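Local coordinates for protein AtFKBP42 (Arabidopsis thaliana, PDB 2F4E) that belongs to the FKBP-type prolyl isomerases that speed protein folding, modulates uptake of MRP-transporter substrates into the vacuole, and regulates cell elongation and orientation, at residues Arg121-Val126 with Leu150-Val155; Tyr67-Leu72 with Gly157-Lys162. One frame throughout, in Å; residues are numbered along the deposited sequence.

Contact 1 of 2, residues Arg121-Val126 with Leu150-Val155; sequences RALVHV and LYEVEV
Tyr151 turns the edge of its ring to Val126, whose CG2 lies in the ring plane, 3.4 Å from CE2. The guanidinium of Arg121 also works by its edge: Glu152 OE2 sits near its plane, 3.4 Å from NH2, in a salt bridge whose hydrogen bond is weak. Glu154 OE1 approaches that guanidinium obliquely and makes the closer salt bridge, 3.1 Å from NH1, its carboxylate turned 39° from the guanidinium. Leu150 CD1 meets the His125 ring obliquely, 3.3 Å from CE1, while His125 ND1 is hydrogen-bonded to Lys79. Arginine suits position 121 because its long chain, with CG anti to the backbone N (chi1 -165°) and extended to NE, can run across strand 150-155 and reach two acids. Glu152 has its stronger partner in Arg75, through OE1, so its buried carboxylate joins two arginines and probably stays charged.

The other face of the pair is hydrocarbon and aromatic: Val124 CG2 packs 3.6 Å from Val153 CG1, beta-branched residues well suited to an extended strand, whose short branches meet without a long flexible chain. Beneath these side chains Ala122 pairs with Val153 and Val124 with Tyr151, each through two backbone hydrogen bonds. The shortest runs 2.7 Å from Val124 N to Tyr151 O.

Strand 121-126 is flanked on its other edge by strand 51-55, with backbone hydrogen bonds between Leu123 and Gln54 and between His125 and Ser52, while strand 150-155 pairs on its far side with strand 69-78, where Tyr151 rests on Ala76.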
# COMPACT_ATOMS: atom_id res chain seq x y z
N ARG A 121 -2.78 -3.48 9.69
CA ARG A 121 -1.64 -2.63 9.40
C ARG A 121 -0.55 -3.55 8.87
O ARG A 121 -0.22 -4.53 9.52
CB ARG A 121 -1.20 -1.94 10.68
CG ARG A 121 -0.26 -0.77 10.49
CD ARG A 121 -0.35 0.16 11.69
NE ARG A 121 0.49 1.35 11.54
CZ ARG A 121 0.43 2.42 12.33
NH1 ARG A 121 -0.45 2.47 13.33
NH2 ARG A 121 1.28 3.43 12.16
N ALA A 122 -0.02 -3.25 7.69
CA ALA A 122 1.01 -4.09 7.11
C ALA A 122 1.99 -3.37 6.22
O ALA A 122 1.79 -2.21 5.86
CB ALA A 122 0.36 -5.20 6.31
N LEU A 123 3.06 -4.07 5.89
CA LEU A 123 4.09 -3.54 5.00
C LEU A 123 3.81 -4.13 3.63
O LEU A 123 3.52 -5.32 3.52
CB LEU A 123 5.47 -3.96 5.47
CG LEU A 123 5.99 -3.43 6.81
CD1 LEU A 123 7.43 -3.91 7.01
CD2 LEU A 123 5.92 -1.89 6.83
N VAL A 124 3.88 -3.31 2.59
CA VAL A 124 3.63 -3.81 1.26
C VAL A 124 4.81 -3.48 0.35
O VAL A 124 5.15 -2.31 0.13
CB VAL A 124 2.32 -3.22 0.65
CG1 VAL A 124 2.00 -3.92 -0.65
CG2 VAL A 124 1.17 -3.37 1.63
N HIS A 125 5.41 -4.53 -0.17
CA HIS A 125 6.56 -4.43 -1.05
C HIS A 125 6.06 -4.48 -2.46
O HIS A 125 5.50 -5.49 -2.90
CB HIS A 125 7.51 -5.59 -0.75
CG HIS A 125 7.97 -5.62 0.66
ND1 HIS A 125 9.01 -4.84 1.13
CD2 HIS A 125 7.50 -6.30 1.74
CE1 HIS A 125 9.16 -5.05 2.42
NE2 HIS A 125 8.25 -5.93 2.82
N VAL A 126 6.27 -3.39 -3.18
CA VAL A 126 5.80 -3.27 -4.54
C VAL A 126 6.87 -3.04 -5.60
O VAL A 126 7.65 -2.09 -5.51
CB VAL A 126 4.78 -2.13 -4.63
CG1 VAL A 126 4.23 -2.03 -6.05
CG2 VAL A 126 3.68 -2.34 -3.61
N LEU A 150 8.11 0.67 -0.81
CA LEU A 150 7.68 0.05 0.43
C LEU A 150 6.50 0.88 0.92
O LEU A 150 6.51 2.11 0.84
CB LEU A 150 8.78 0.09 1.49
CG LEU A 150 8.32 -0.46 2.85
CD1 LEU A 150 8.14 -1.94 2.74
CD2 LEU A 150 9.31 -0.15 3.94
N TYR A 151 5.49 0.19 1.42
CA TYR A 151 4.32 0.87 1.95
C TYR A 151 3.99 0.33 3.32
O TYR A 151 4.14 -0.85 3.60
CB TYR A 151 3.09 0.65 1.07
CG TYR A 151 3.13 1.25 -0.31
CD1 TYR A 151 2.91 2.61 -0.51
CD2 TYR A 151 3.30 0.44 -1.42
CE1 TYR A 151 2.85 3.13 -1.81
CE2 TYR A 151 3.25 0.95 -2.71
CZ TYR A 151 3.02 2.28 -2.89
OH TYR A 151 2.97 2.73 -4.18
N GLU A 152 3.57 1.23 4.19
CA GLU A 152 3.16 0.86 5.53
C GLU A 152 1.73 1.34 5.47
O GLU A 152 1.45 2.54 5.59
CB GLU A 152 3.94 1.64 6.59
CG GLU A 152 3.59 1.21 8.01
CD GLU A 152 4.06 2.19 9.08
OE1 GLU A 152 4.78 3.16 8.78
OE2 GLU A 152 3.70 1.98 10.26
N VAL A 153 0.81 0.41 5.25
CA VAL A 153 -0.59 0.78 5.14
C VAL A 153 -1.54 0.23 6.21
O VAL A 153 -1.44 -0.91 6.64
CB VAL A 153 -1.15 0.39 3.75
CG1 VAL A 153 -0.85 -1.07 3.46
CG2 VAL A 153 -2.64 0.64 3.70
N GLU A 154 -2.46 1.09 6.64
CA GLU A 154 -3.46 0.70 7.61
C GLU A 154 -4.83 1.03 7.05
O GLU A 154 -5.14 2.20 6.79
CB GLU A 154 -3.25 1.41 8.96
CG GLU A 154 -4.34 1.04 9.94
CD GLU A 154 -4.11 1.59 11.33
OE1 GLU A 154 -2.99 2.07 11.61
OE2 GLU A 154 -5.06 1.53 12.14
N VAL A 155 -5.64 0.00 6.87
CA VAL A 155 -6.98 0.16 6.33
C VAL A 155 -7.97 0.61 7.39
O VAL A 155 -8.21 -0.09 8.37
CB VAL A 155 -7.48 -1.16 5.69
CG1 VAL A 155 -8.82 -0.95 5.03
CG2 VAL A 155 -6.47 -1.69 4.69

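Contact 2 of 2, residues Tyr67-Leu72 with Gly157-Lys162; sequences YSTCFL and GFDETK
Cys70 opposite Phe158 and Phe71 opposite Gly157 are antiparallel bridges where strand 69-78 of the FKBP-type sheet begins and strand 149-158 ends. Phe71 N gives a nearly straight bond to Gly157 O, 2.9 Å at 170°, and Gly157 N returns a longer one to Phe71 O. Glycine is required at this backbone conformation (phi 146°), since a CB would press on the carbonyl O of Ile156. Cys70 SG lies at the edge of the Phe158 ring, 3.9 Å from CD2, a sulfur-aromatic contact beside Pro64, which the ring also touches.

Past the last bridge, side chains join the backbone in the pairing. Asp159 N donates to Thr69 O, 3.0 Å away, and the carboxylate of the same residue accepts in return: Asp159 OD1 takes the N-H of Thr69 at 2.8 Å, met from above the carboxylate plane. With chi1 of 74°, the aspartate folds its short chain back over Thr69. Ser68 OG donates to Glu160 O at 3.1 Å and also packs against Phe158 CB. With an alanine at Ser68, Glu160 O would probably lose its hydroxyl donor, leaving the chain at Glu160 to rely more on its bonds with Ser65.

The Asp159 carboxylate thus stands in for a backbone carbonyl as acceptor for Thr69 N, and the Ser68 hydroxyl serves as donor to Glu160 O, so that small polar side chains carry the pairing beyond the regular strand.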
# COMPACT_ATOMS: atom_id res chain seq x y z
N TYR A 67 -13.87 -3.76 -6.45
CA TYR A 67 -14.65 -2.54 -6.63
C TYR A 67 -15.08 -1.86 -5.32
O TYR A 67 -15.80 -0.87 -5.32
CB TYR A 67 -15.89 -2.84 -7.50
CG TYR A 67 -15.57 -3.64 -8.75
CD1 TYR A 67 -14.31 -3.56 -9.36
CD2 TYR A 67 -16.54 -4.45 -9.36
CE1 TYR A 67 -14.01 -4.26 -10.53
CE2 TYR A 67 -16.25 -5.17 -10.55
CZ TYR A 67 -14.98 -5.06 -11.12
OH TYR A 67 -14.66 -5.74 -12.27
N SER A 68 -14.63 -2.41 -4.20
CA SER A 68 -14.94 -1.85 -2.89
C SER A 68 -14.24 -0.51 -2.62
O SER A 68 -13.15 -0.24 -3.13
CB SER A 68 -14.52 -2.85 -1.80
OG SER A 68 -14.71 -2.31 -0.50
N THR A 69 -14.88 0.34 -1.84
CA THR A 69 -14.29 1.63 -1.47
C THR A 69 -13.50 1.42 -0.18
O THR A 69 -14.01 0.89 0.82
CB THR A 69 -15.38 2.69 -1.23
OG1 THR A 69 -16.02 2.99 -2.47
CG2 THR A 69 -14.77 3.96 -0.67
N CYS A 70 -12.24 1.83 -0.21
CA CYS A 70 -11.37 1.66 0.94
C CYS A 70 -10.84 2.99 1.46
O CYS A 70 -10.41 3.86 0.71
CB CYS A 70 -10.20 0.75 0.58
SG CYS A 70 -10.65 -0.67 -0.48
N PHE A 71 -10.87 3.13 2.78
CA PHE A 71 -10.34 4.31 3.43
C PHE A 71 -9.10 3.84 4.15
O PHE A 71 -9.15 2.87 4.91
CB PHE A 71 -11.38 4.88 4.39
CG PHE A 71 -12.51 5.57 3.69
CD1 PHE A 71 -12.33 6.84 3.15
CD2 PHE A 71 -13.72 4.92 3.50
CE1 PHE A 71 -13.34 7.45 2.42
CE2 PHE A 71 -14.74 5.53 2.77
CZ PHE A 71 -14.55 6.79 2.23
N LEU A 72 -7.98 4.51 3.90
CA LEU A 72 -6.73 4.09 4.51
C LEU A 72 -5.66 5.17 4.72
O LEU A 72 -5.68 6.22 4.08
CB LEU A 72 -6.13 2.95 3.68
CG LEU A 72 -5.65 3.37 2.28
CD1 LEU A 72 -4.14 3.38 2.25
CD2 LEU A 72 -6.18 2.42 1.24
N GLY A 157 -11.00 0.93 6.75
CA GLY A 157 -12.17 0.12 6.48
C GLY A 157 -12.67 0.26 5.06
O GLY A 157 -12.27 1.19 4.36
N PHE A 158 -13.53 -0.67 4.64
CA PHE A 158 -14.12 -0.66 3.30
C PHE A 158 -15.65 -0.71 3.36
O PHE A 158 -16.24 -1.12 4.37
CB PHE A 158 -13.63 -1.81 2.43
CG PHE A 158 -12.66 -2.73 3.09
CD1 PHE A 158 -13.11 -3.67 4.01
CD2 PHE A 158 -11.30 -2.70 2.75
CE1 PHE A 158 -12.22 -4.57 4.59
CE2 PHE A 158 -10.39 -3.61 3.32
CZ PHE A 158 -10.86 -4.54 4.25
N ASP A 159 -16.30 -0.29 2.28
CA ASP A 159 -17.76 -0.27 2.29
C ASP A 159 -18.44 -1.55 1.83
O ASP A 159 -19.61 -1.77 2.12
CB ASP A 159 -18.26 0.93 1.47
CG ASP A 159 -18.12 0.74 -0.03
OD1 ASP A 159 -17.32 -0.12 -0.46
OD2 ASP A 159 -18.81 1.46 -0.78
N GLU A 160 -17.71 -2.40 1.12
CA GLU A 160 -18.28 -3.65 0.62
C GLU A 160 -17.33 -4.83 0.87
O GLU A 160 -16.21 -4.88 0.35
CB GLU A 160 -18.57 -3.52 -0.88
CG GLU A 160 -19.43 -4.64 -1.45
CD GLU A 160 -19.35 -4.72 -2.97
OE1 GLU A 160 -19.67 -3.73 -3.67
OE2 GLU A 160 -18.95 -5.79 -3.47
N THR A 161 -17.78 -5.79 1.68
CA THR A 161 -16.93 -6.94 2.01
C THR A 161 -17.49 -8.28 1.52
O THR A 161 -18.70 -8.41 1.31
CB THR A 161 -16.71 -7.05 3.53
OG1 THR A 161 -16.06 -8.28 3.83
CG2 THR A 161 -18.03 -7.00 4.28
N LYS A 162 -16.62 -9.26 1.33
CA LYS A 162 -17.02 -10.59 0.86
C LYS A 162 -17.93 -11.32 1.86
O LYS A 162 -17.52 -11.61 2.99
CB LYS A 162 -15.80 -11.46 0.57
CG LYS A 162 -14.77 -10.84 -0.38
CD LYS A 162 -13.81 -11.92 -0.90
CE LYS A 162 -12.61 -11.34 -1.64
NZ LYS A 162 -13.01 -10.32 -2.67

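Overall arrangement
Both contacts use strand 149-158, and their centres lie about 16 Å apart along the same antiparallel sheet. Contact 1 joins that strand to 121-126 close to the centre of the folded domain; contact 2 joins its end, on the other edge, to the start of strand 69-78. They meet directly: Val153 CG2 packs 3.4 Å from Leu72 CD1. In chain order 67-72 comes first, then 121-126, 150-155 and 157-162, so contact 1 is nested inside the loop that contact 2 closes. Because 149-158 pairs with 121-126 on one edge and 69-78 on the other, it is an inner strand, and it ties the early and late halves of the FKBP-type domain into one sheet.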